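PDB 5E09: cellulase from Bacillus sp. BG-CS10, which probably hydrolyses internal beta-1,4-glucosidic bonds of cellulose through a family 5 glycoside hydrolase domain joined to carbohydrate-binding modules. Local coordinates for residues His164-Leu167 against Glu168-Asn171; Asn205-His208 against Gln209-Asp213; Asp378-Leu382 against Gly383-Glu387. All coordinates share one frame; numbering follows the deposited sequence.

How the contacts relate
Contacts 1 and 2 belong to neighbouring helices of the catalytic barrel, 161-181 and 201-214, and each is partly buried; contact 3 is a surface turn in the X2-type carbohydrate-binding region, on the other side of the chain's centre. The two helical contacts have centres 11 Å apart and meet directly, His164 packing on Arg206 and Glu168 on Thr210. The nearest atoms of contact 3 are about 52 Å from those of contact 1 and about 48 Å from those of contact 2. Their chemistry follows their place: regular i to i+4 backbone bonds with side chains packed between barrel elements in 164-171 and 205-213, against a carboxylate and one carbonyl organising the irregular backbone of 378-387.

Contact 1 (His164-Leu167 against Glu168-Asn171); sequences HAFL and EELN
His164 O, Ala165 O, Phe166 O and Leu167 O each accept the amide of the residue four positions on, Glu168, Glu169, Leu170 and Asn171. The first of these bonds, Glu168 N to His164 O, measures 3.0 Å; the last, Asn171 N to Leu167 O, is 2.9 Å with an N-H...O angle of 167°, evidence of an unbroken alpha-helical turn. Glu169 lies alongside Phe166, the two side chains running the same way. With CG beside the backbone N (chi1 -69°) and the chain extended beyond it, the carboxylate reaches back over the preceding turn, where OE1 comes to the edge of the ring, 4.1 Å from Phe166 CD1. The carboxylate plane stands 80° to the ring. Its other oxygen, OE2, lies 3.9 Å from Ala165 CB. This helix, 161-181, follows strand 142-145 in the eight-stranded parallel TIM barrel of the family 5 domain. Tyr117 OH of helix 117-134 binds Glu169 OE1, tying the carboxylate to the adjacent helix. Shortening Glu169 to an alanine removes the carboxylate and would probably leave Tyr117 OH without this acceptor and the Phe166 edge less covered. On the buried side, Leu167 and Asn171 meet obliquely: Leu167 CD1 sits 3.5 Å from Asn171 ND2 and 3.9 Å from Asn171 CG. The oxygen of the same amide, OD1, bonds to Ser146 OG just beyond strand 142-145, which probably holds the amide in this rotation while Leu167 packs on Pro150. The Phe166 ring, for its part, makes an edge-to-face contact with Phe152.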
ATOM      1  N   HIS A 164     -13.442   0.590  23.299  1.00 48.20           N
ATOM      2  CA  HIS A 164     -12.290   1.266  23.893  1.00 50.40           C
ATOM      3  C   HIS A 164     -11.867   0.571  25.173  1.00 47.66           C
ATOM      4  O   HIS A 164     -10.669   0.355  25.417  1.00 53.85           O
ATOM      5  CB  HIS A 164     -12.602   2.734  24.185  1.00 47.04           C
ATOM      6  CG  HIS A 164     -13.034   3.511  22.981  1.00 50.50           C
ATOM      7  ND1 HIS A 164     -12.288   3.569  21.828  1.00 55.50           N
ATOM      8  CD2 HIS A 164     -14.126   4.286  22.769  1.00 62.63           C
ATOM      9  CE1 HIS A 164     -12.907   4.339  20.944  1.00 61.63           C
ATOM     10  NE2 HIS A 164     -14.021   4.783  21.493  1.00 64.36           N
ATOM     11  N   ALA A 165     -12.855   0.208  25.988  1.00 49.74           N
ATOM     12  CA  ALA A 165     -12.548  -0.507  27.224  1.00 47.38           C
ATOM     13  C   ALA A 165     -11.855  -1.843  26.936  1.00 46.37           C
ATOM     14  O   ALA A 165     -10.865  -2.193  27.591  1.00 48.08           O
ATOM     15  CB  ALA A 165     -13.804  -0.725  28.033  1.00 48.19           C
ATOM     16  N   PHE A 166     -12.365  -2.577  25.950  1.00 36.40           N
ATOM     17  CA  PHE A 166     -11.790  -3.868  25.568  1.00 45.45           C
ATOM     18  C   PHE A 166     -10.339  -3.740  25.115  1.00 45.57           C
ATOM     19  O   PHE A 166      -9.482  -4.537  25.510  1.00 36.41           O
ATOM     20  CB  PHE A 166     -12.607  -4.523  24.449  1.00 41.01           C
ATOM     21  CG  PHE A 166     -13.987  -4.946  24.862  1.00 48.13           C
ATOM     22  CD1 PHE A 166     -14.278  -5.221  26.191  1.00 53.05           C
ATOM     23  CD2 PHE A 166     -14.997  -5.077  23.917  1.00 53.18           C
ATOM     24  CE1 PHE A 166     -15.550  -5.611  26.570  1.00 45.87           C
ATOM     25  CE2 PHE A 166     -16.272  -5.463  24.288  1.00 51.92           C
ATOM     26  CZ  PHE A 166     -16.550  -5.733  25.617  1.00 52.38           C
ATOM     27  N   LEU A 167     -10.066  -2.745  24.274  1.00 40.82           N
ATOM     28  CA  LEU A 167      -8.714  -2.552  23.774  1.00 37.29           C
ATOM     29  C   LEU A 167      -7.793  -2.185  24.924  1.00 45.89           C
ATOM     30  O   LEU A 167      -6.668  -2.683  24.999  1.00 36.86           O
ATOM     31  CB  LEU A 167      -8.665  -1.481  22.685  1.00 33.18           C
ATOM     32  CG  LEU A 167      -7.265  -1.207  22.127  1.00 41.31           C
ATOM     33  CD1 LEU A 167      -6.558  -2.503  21.733  1.00 38.63           C
ATOM     34  CD2 LEU A 167      -7.329  -0.262  20.949  1.00 28.09           C
ATOM     35  N   GLU A 168      -8.266  -1.336  25.833  1.00 38.95           N
ATOM     36  CA  GLU A 168      -7.422  -0.963  26.964  1.00 36.83           C
ATOM     37  C   GLU A 168      -7.124  -2.169  27.857  1.00 47.52           C
ATOM     38  O   GLU A 168      -6.019  -2.297  28.389  1.00 43.98           O
ATOM     39  CB  GLU A 168      -8.058   0.160  27.783  1.00 39.13           C
ATOM     40  CG  GLU A 168      -7.177   0.606  28.944  1.00 47.76           C
ATOM     41  CD  GLU A 168      -7.336   2.080  29.285  1.00 69.17           C
ATOM     42  OE1 GLU A 168      -8.243   2.730  28.720  1.00 69.31           O
ATOM     43  OE2 GLU A 168      -6.547   2.589  30.117  1.00 65.02           O
ATOM     44  N   GLU A 169      -8.100  -3.060  28.008  1.00 39.43           N
ATOM     45  CA  GLU A 169      -7.895  -4.259  28.816  1.00 39.13           C
ATOM     46  C   GLU A 169      -6.917  -5.222  28.151  1.00 39.00           C
ATOM     47  O   GLU A 169      -6.097  -5.840  28.828  1.00 48.57           O
ATOM     48  CB  GLU A 169      -9.227  -4.964  29.089  1.00 39.31           C
ATOM     49  CG  GLU A 169     -10.148  -4.184  30.017  1.00 57.50           C
ATOM     50  CD  GLU A 169     -11.610  -4.586  29.878  1.00 66.94           C
ATOM     51  OE1 GLU A 169     -11.882  -5.745  29.492  1.00 57.43           O
ATOM     52  OE2 GLU A 169     -12.487  -3.737  30.152  1.00 57.03           O
ATOM     53  N   LEU A 170      -7.009  -5.358  26.831  1.00 37.39           N
ATOM     54  CA  LEU A 170      -6.059  -6.192  26.100  1.00 42.22           C
ATOM     55  C   LEU A 170      -4.642  -5.637  26.223  1.00 40.86           C
ATOM     56  O   LEU A 170      -3.698  -6.373  26.521  1.00 37.96           O
ATOM     57  CB  LEU A 170      -6.453  -6.295  24.626  1.00 37.97           C
ATOM     58  CG  LEU A 170      -7.672  -7.162  24.312  1.00 46.47           C
ATOM     59  CD1 LEU A 170      -7.936  -7.121  22.827  1.00 53.18           C
ATOM     60  CD2 LEU A 170      -7.458  -8.595  24.783  1.00 34.67           C
ATOM     61  N   ASN A 171      -4.507  -4.334  25.994  1.00 33.34           N
ATOM     62  CA  ASN A 171      -3.210  -3.674  26.042  1.00 46.62           C
ATOM     63  C   ASN A 171      -2.594  -3.768  27.439  1.00 46.64           C
ATOM     64  O   ASN A 171      -1.406  -4.066  27.582  1.00 47.91           O
ATOM     65  CB  ASN A 171      -3.339  -2.210  25.601  1.00 35.33           C
ATOM     66  CG  ASN A 171      -3.443  -2.064  24.085  1.00 42.17           C
ATOM     67  OD1 ASN A 171      -2.998  -2.934  23.340  1.00 37.06           O
ATOM     68  ND2 ASN A 171      -4.027  -0.958  23.627  1.00 31.53           N
TER

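Contact 2 (Asn205-His208 against Gln209-Asp213); sequences NRLH and QTMKD
Lys212 and His208, one helical turn apart, make the ring contact. Lys212 CE stands over the centre of the imidazole, 4.0 Å from the centroid and only 11° off the ring normal, a CH-pi arrangement; the bend of the lysine chain at chi3 (-83°) brings this methylene onto the face. Lys212 NZ then lies 4.2 Å from His208 NE2, close enough that the ammonium might disfavour a protonated imidazole. Apolar packing occurs one residue earlier in each segment: the methyl CE of Met211, a selenomethionine, crosses Leu207 at 3.9 Å from CD1, and both side chains bear on Leu192 of strand 190-193. The hydrogen bonds are regular. Gln209 N, Thr210 N, Met211 N and Lys212 N reach Asn205 O, Arg206 O, Leu207 O and His208 O respectively; that of Thr210 N is 2.9 Å long with an N-H...O angle of 167°. Arg206 O also has Thr210 OG1 at 3.0 Å, where the hydroxyl may add a second bond, although its proton has another acceptor within reach. Among the side chains, Asn205 OD1 is bonded to Gln201 NE2 one turn earlier. With Leu207 and Met211 on the strand side and His208 touching Thr259 of helix 243-261, residues 205-213 lie in the helix of a beta-alpha-beta unit, strand 190-193, helix 201-214 and strand 219-225, in the TIM barrel.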
ATOM      1  N   ASN A 205      -6.270   9.812  21.209  1.00 41.40           N
ATOM      2  CA  ASN A 205      -6.372  10.236  22.599  1.00 40.44           C
ATOM      3  C   ASN A 205      -6.485   9.067  23.560  1.00 43.87           C
ATOM      4  O   ASN A 205      -5.863   9.072  24.614  1.00 51.49           O
ATOM      5  CB  ASN A 205      -7.570  11.163  22.791  1.00 41.89           C
ATOM      6  CG  ASN A 205      -7.335  12.538  22.209  1.00 50.24           C
ATOM      7  OD1 ASN A 205      -6.195  12.993  22.114  1.00 59.77           O
ATOM      8  ND2 ASN A 205      -8.411  13.205  21.805  1.00 58.34           N
ATOM      9  N   ARG A 206      -7.276   8.065  23.197  1.00 39.63           N
ATOM     10  CA  ARG A 206      -7.486   6.930  24.088  1.00 43.64           C
ATOM     11  C   ARG A 206      -6.247   6.050  24.203  1.00 57.89           C
ATOM     12  O   ARG A 206      -5.934   5.544  25.292  1.00 45.86           O
ATOM     13  CB  ARG A 206      -8.685   6.117  23.616  1.00 41.34           C
ATOM     14  CG  ARG A 206      -9.945   6.952  23.623  1.00 54.31           C
ATOM     15  CD  ARG A 206     -11.173   6.127  23.420  1.00 55.19           C
ATOM     16  NE  ARG A 206     -11.934   5.981  24.656  1.00 66.25           N
ATOM     17  CZ  ARG A 206     -13.062   6.631  24.913  1.00 66.03           C
ATOM     18  NH1 ARG A 206     -13.567   7.468  24.015  1.00 61.45           N
ATOM     19  NH2 ARG A 206     -13.692   6.436  26.064  1.00 76.34           N
ATOM     20  N   LEU A 207      -5.533   5.871  23.093  1.00 48.59           N
ATOM     21  CA  LEU A 207      -4.246   5.186  23.175  1.00 42.85           C
ATOM     22  C   LEU A 207      -3.304   5.978  24.086  1.00 42.42           C
ATOM     23  O   LEU A 207      -2.601   5.410  24.929  1.00 40.40           O
ATOM     24  CB  LEU A 207      -3.631   5.009  21.788  1.00 37.23           C
ATOM     25  CG  LEU A 207      -2.195   4.486  21.805  1.00 34.48           C
ATOM     26  CD1 LEU A 207      -2.123   3.154  22.505  1.00 32.56           C
ATOM     27  CD2 LEU A 207      -1.655   4.378  20.395  1.00 42.15           C
ATOM     28  N   HIS A 208      -3.317   7.297  23.914  1.00 40.38           N
ATOM     29  CA  HIS A 208      -2.511   8.206  24.728  1.00 50.79           C
ATOM     30  C   HIS A 208      -2.794   8.018  26.217  1.00 42.62           C
ATOM     31  O   HIS A 208      -1.879   7.903  27.034  1.00 46.35           O
ATOM     32  CB  HIS A 208      -2.786   9.653  24.305  1.00 51.07           C
ATOM     33  CG  HIS A 208      -1.814  10.646  24.873  1.00 59.17           C
ATOM     34  ND1 HIS A 208      -0.627  10.277  25.445  1.00 67.58           N
ATOM     35  CD2 HIS A 208      -1.878  11.998  24.943  1.00 49.68           C
ATOM     36  CE1 HIS A 208       0.019  11.365  25.853  1.00 52.10           C
ATOM     37  NE2 HIS A 208      -0.719  12.413  25.561  1.00 59.64           N
ATOM     38  N   GLN A 209      -4.076   7.961  26.555  1.00 50.66           N
ATOM     39  CA  GLN A 209      -4.505   7.768  27.929  1.00 51.22           C
ATOM     40  C   GLN A 209      -4.047   6.411  28.458  1.00 47.34           C
ATOM     41  O   GLN A 209      -3.541   6.318  29.577  1.00 51.91           O
ATOM     42  CB  GLN A 209      -6.028   7.910  28.035  1.00 50.12           C
ATOM     43  CG  GLN A 209      -6.575   7.838  29.456  1.00 52.13           C
ATOM     44  CD  GLN A 209      -5.906   8.826  30.402  1.00 80.62           C
ATOM     45  OE1 GLN A 209      -5.579   8.484  31.538  1.00 73.51           O
ATOM     46  NE2 GLN A 209      -5.704  10.059  29.937  1.00 65.08           N
ATOM     47  N   THR A 210      -4.212   5.364  27.653  1.00 42.38           N
ATOM     48  CA  THR A 210      -3.723   4.039  28.037  1.00 49.47           C
ATOM     49  C   THR A 210      -2.235   4.079  28.382  1.00 43.50           C
ATOM     50  O   THR A 210      -1.791   3.504  29.384  1.00 52.45           O
ATOM     51  CB  THR A 210      -3.942   3.000  26.920  1.00 49.75           C
ATOM     52  OG1 THR A 210      -5.339   2.896  26.619  1.00 49.09           O
ATOM     53  CG2 THR A 210      -3.406   1.630  27.342  1.00 43.05           C
HETATM   54  N   MSE A 211      -1.469   4.776  27.550  1.00 42.51           N
HETATM   55  CA  MSE A 211      -0.029   4.859  27.749  1.00 47.49           C
HETATM   56  C   MSE A 211       0.334   5.632  29.003  1.00 43.05           C
HETATM   57  O   MSE A 211       1.225   5.220  29.746  1.00 50.37           O
HETATM   58  CB  MSE A 211       0.636   5.478  26.525  1.00 36.83           C
HETATM   59  CG  MSE A 211       0.648   4.493  25.380  1.00 52.36           C
HETATM   60 SE   MSE A 211       1.560   5.026  23.764  0.55 52.55          SE
HETATM   61  CE  MSE A 211       1.717   3.251  23.000  1.00 58.94           C
ATOM     62  N   LYS A 212      -0.359   6.740  29.247  1.00 53.64           N
ATOM     63  CA  LYS A 212      -0.140   7.491  30.475  1.00 42.83           C
ATOM     64  C   LYS A 212      -0.441   6.610  31.688  1.00 55.17           C
ATOM     65  O   LYS A 212       0.292   6.644  32.679  1.00 54.68           O
ATOM     66  CB  LYS A 212      -0.982   8.769  30.496  1.00 44.88           C
ATOM     67  CG  LYS A 212      -0.323   9.925  29.749  1.00 55.77           C
ATOM     68  CD  LYS A 212      -1.004  11.266  30.006  1.00 63.83           C
ATOM     69  CE  LYS A 212      -2.222  11.471  29.121  1.00 68.86           C
ATOM     70  NZ  LYS A 212      -2.747  12.863  29.227  1.00 66.32           N
ATOM     71  N   ASP A 213      -1.495   5.800  31.589  1.00 48.17           N
ATOM     72  CA  ASP A 213      -1.844   4.851  32.644  1.00 44.65           C
ATOM     73  C   ASP A 213      -0.722   3.853  32.922  1.00 56.14           C
ATOM     74  O   ASP A 213      -0.369   3.605  34.078  1.00 47.59           O
ATOM     75  CB  ASP A 213      -3.120   4.085  32.283  1.00 51.56           C
ATOM     76  CG  ASP A 213      -3.585   3.150  33.389  1.00 72.40           C
ATOM     77  OD1 ASP A 213      -2.931   3.103  34.454  1.00 83.57           O
ATOM     78  OD2 ASP A 213      -4.614   2.466  33.191  1.00 78.72           O
TER

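Contact 3 (Asp378-Leu382 against Gly383-Glu387); sequences DSLAL and GEDYE
Asp385 and Ala381 hold this turn together, and the aspartate can be followed outward from its backbone. Its CB lies 3.2 Å from Ala381 O, the carbonyl that also accepts Asp385 N at 2.9 Å. With CG placed beside the backbone N (chi1 -61°), the carboxylate folds back toward Ala381, and CG comes 3.6 Å from Ala381 CB. At the tip, OD2 accepts Ala381 N at 3.0 Å in a nearly straight bond (168°), although the N-H arrives from above the carboxylate plane, 55° out of it. The flank of OD2 also meets Leu380 CD2, the leucine crossing the aspartate at about a right angle. Ala381 is thus bonded through both its N and its O to one residue, and Ala381 O receives a further, weak bond from Tyr386 N. Between these ends the chain reverses in a type II turn, Leu382 and Gly383 at its corners; Gly383 takes the positive phi that suits glycine, and its N bonds to Tyr386 O. Leu382 and Tyr386 form a single beta bridge. The Tyr386 ring has Leu380 CB at 3.9 Å from CE1, while Leu382 CD2 approaches CZ obliquely at 3.4 Å. The ring also packs on Leu373, Leu393 and Met395, so it reaches strands of both sheets: 370-375 in the mixed sheet, 392-395 in the antiparallel one. The segment connects these sheets, from strand 378-379 to strand 386-389. Chemically, the turn joins a carboxylate that grips a backbone N-H to two leucines packed on one buried tyrosine, so polar and apolar contacts both hold the reversal.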
ATOM      1  N   ASP A 378      22.638   7.501 -22.489  1.00 68.24           N
ATOM      2  CA  ASP A 378      23.312   8.566 -23.231  1.00 54.34           C
ATOM      3  C   ASP A 378      22.615   9.912 -23.044  1.00 53.05           C
ATOM      4  O   ASP A 378      21.411  10.033 -23.279  1.00 40.85           O
ATOM      5  CB  ASP A 378      23.377   8.221 -24.720  1.00 59.10           C
ATOM      6  CG  ASP A 378      24.207   6.978 -24.997  1.00 84.13           C
ATOM      7  OD1 ASP A 378      25.140   6.694 -24.214  1.00 89.66           O
ATOM      8  OD2 ASP A 378      23.927   6.287 -26.000  1.00 76.50           O
ATOM      9  N   SER A 379      23.375  10.920 -22.626  1.00 47.18           N
ATOM     10  CA  SER A 379      22.828  12.256 -22.402  1.00 42.08           C
ATOM     11  C   SER A 379      22.256  12.865 -23.681  1.00 45.61           C
ATOM     12  O   SER A 379      22.786  12.663 -24.773  1.00 41.18           O
ATOM     13  CB  SER A 379      23.896  13.183 -21.823  1.00 37.32           C
ATOM     14  OG  SER A 379      24.337  12.720 -20.558  1.00 52.52           O
ATOM     15  N   LEU A 380      21.159  13.597 -23.543  1.00 51.74           N
ATOM     16  CA  LEU A 380      20.563  14.277 -24.681  1.00 43.96           C
ATOM     17  C   LEU A 380      21.155  15.668 -24.806  1.00 41.84           C
ATOM     18  O   LEU A 380      21.809  16.160 -23.887  1.00 44.09           O
ATOM     19  CB  LEU A 380      19.042  14.349 -24.547  1.00 44.74           C
ATOM     20  CG  LEU A 380      18.305  13.019 -24.717  1.00 42.52           C
ATOM     21  CD1 LEU A 380      16.795  13.242 -24.741  1.00 33.57           C
ATOM     22  CD2 LEU A 380      18.775  12.317 -25.981  1.00 40.95           C
ATOM     23  N   ALA A 381      20.916  16.297 -25.948  1.00 48.17           N
ATOM     24  CA  ALA A 381      21.518  17.583 -26.252  1.00 41.47           C
ATOM     25  C   ALA A 381      20.691  18.750 -25.749  1.00 41.97           C
ATOM     26  O   ALA A 381      19.508  18.873 -26.064  1.00 47.67           O
ATOM     27  CB  ALA A 381      21.732  17.712 -27.744  1.00 45.71           C
ATOM     28  N   LEU A 382      21.326  19.614 -24.967  1.00 49.84           N
ATOM     29  CA  LEU A 382      20.735  20.895 -24.614  1.00 39.11           C
ATOM     30  C   LEU A 382      20.448  21.711 -25.867  1.00 50.47           C
ATOM     31  O   LEU A 382      21.297  21.826 -26.752  1.00 48.09           O
ATOM     32  CB  LEU A 382      21.667  21.665 -23.692  1.00 42.69           C
ATOM     33  CG  LEU A 382      21.745  21.087 -22.286  1.00 54.01           C
ATOM     34  CD1 LEU A 382      22.840  21.756 -21.473  1.00 51.83           C
ATOM     35  CD2 LEU A 382      20.400  21.291 -21.640  1.00 57.24           C
ATOM     36  N   GLY A 383      19.257  22.272 -26.002  1.00 45.42           N
ATOM     37  CA  GLY A 383      18.976  23.146 -27.133  1.00 42.41           C
ATOM     38  C   GLY A 383      18.825  22.575 -28.532  1.00 48.55           C
ATOM     39  O   GLY A 383      18.630  23.319 -29.493  1.00 67.01           O
ATOM     40  N   GLU A 384      19.001  21.259 -28.635  1.00 42.63           N
ATOM     41  CA  GLU A 384      18.860  20.518 -29.887  1.00 46.22           C
ATOM     42  C   GLU A 384      17.865  19.376 -29.682  1.00 56.52           C
ATOM     43  O   GLU A 384      17.220  18.903 -30.618  1.00 43.65           O
ATOM     44  CB  GLU A 384      20.212  19.969 -30.343  1.00 50.62           C
ATOM     45  CG  GLU A 384      21.262  21.038 -30.601  1.00 70.20           C
ATOM     46  CD  GLU A 384      20.841  22.018 -31.678  1.00 89.57           C
ATOM     47  OE1 GLU A 384      19.723  21.872 -32.214  1.00 97.57           O
ATOM     48  OE2 GLU A 384      21.630  22.936 -31.989  1.00 86.31           O
ATOM     49  N   ASP A 385      17.764  18.951 -28.426  1.00 47.08           N
ATOM     50  CA  ASP A 385      16.891  17.869 -27.971  1.00 42.54           C
ATOM     51  C   ASP A 385      15.887  18.289 -26.883  1.00 52.50           C
ATOM     52  O   ASP A 385      14.802  17.716 -26.792  1.00 42.52           O
ATOM     53  CB  ASP A 385      17.725  16.682 -27.481  1.00 45.48           C
ATOM     54  CG  ASP A 385      18.615  16.109 -28.565  1.00 52.51           C
ATOM     55  OD1 ASP A 385      18.579  16.626 -29.701  1.00 58.25           O
ATOM     56  OD2 ASP A 385      19.350  15.139 -28.282  1.00 57.34           O
ATOM     57  N   TYR A 386      16.238  19.285 -26.069  1.00 43.45           N
ATOM     58  CA  TYR A 386      15.337  19.760 -25.026  1.00 47.49           C
ATOM     59  C   TYR A 386      15.712  21.116 -24.430  1.00 47.93           C
ATOM     60  O   TYR A 386      16.855  21.553 -24.516  1.00 54.73           O
ATOM     61  CB  TYR A 386      15.250  18.723 -23.903  1.00 43.67           C
ATOM     62  CG  TYR A 386      16.476  18.617 -23.020  1.00 43.83           C
ATOM     63  CD1 TYR A 386      17.540  17.789 -23.367  1.00 43.56           C
ATOM     64  CD2 TYR A 386      16.551  19.310 -21.818  1.00 44.50           C
ATOM     65  CE1 TYR A 386      18.653  17.674 -22.555  1.00 38.08           C
ATOM     66  CE2 TYR A 386      17.660  19.200 -20.997  1.00 42.99           C
ATOM     67  CZ  TYR A 386      18.706  18.380 -21.369  1.00 50.55           C
ATOM     68  OH  TYR A 386      19.808  18.272 -20.552  1.00 53.00           O
ATOM     69  N   GLU A 387      14.727  21.769 -23.815  1.00 50.85           N
ATOM     70  CA  GLU A 387      14.924  23.067 -23.166  1.00 43.02           C
ATOM     71  C   GLU A 387      14.242  23.071 -21.799  1.00 58.96           C
ATOM     72  O   GLU A 387      13.337  22.275 -21.553  1.00 51.77           O
ATOM     73  CB  GLU A 387      14.362  24.213 -24.020  1.00 46.78           C
ATOM     74  CG  GLU A 387      14.652  24.127 -25.517  1.00 62.10           C
ATOM     75  CD  GLU A 387      13.896  25.174 -26.325  1.00 80.49           C
ATOM     76  OE1 GLU A 387      13.167  25.983 -25.715  1.00 87.38           O
ATOM     77  OE2 GLU A 387      14.028  25.187 -27.571  1.00 83.88           O
TER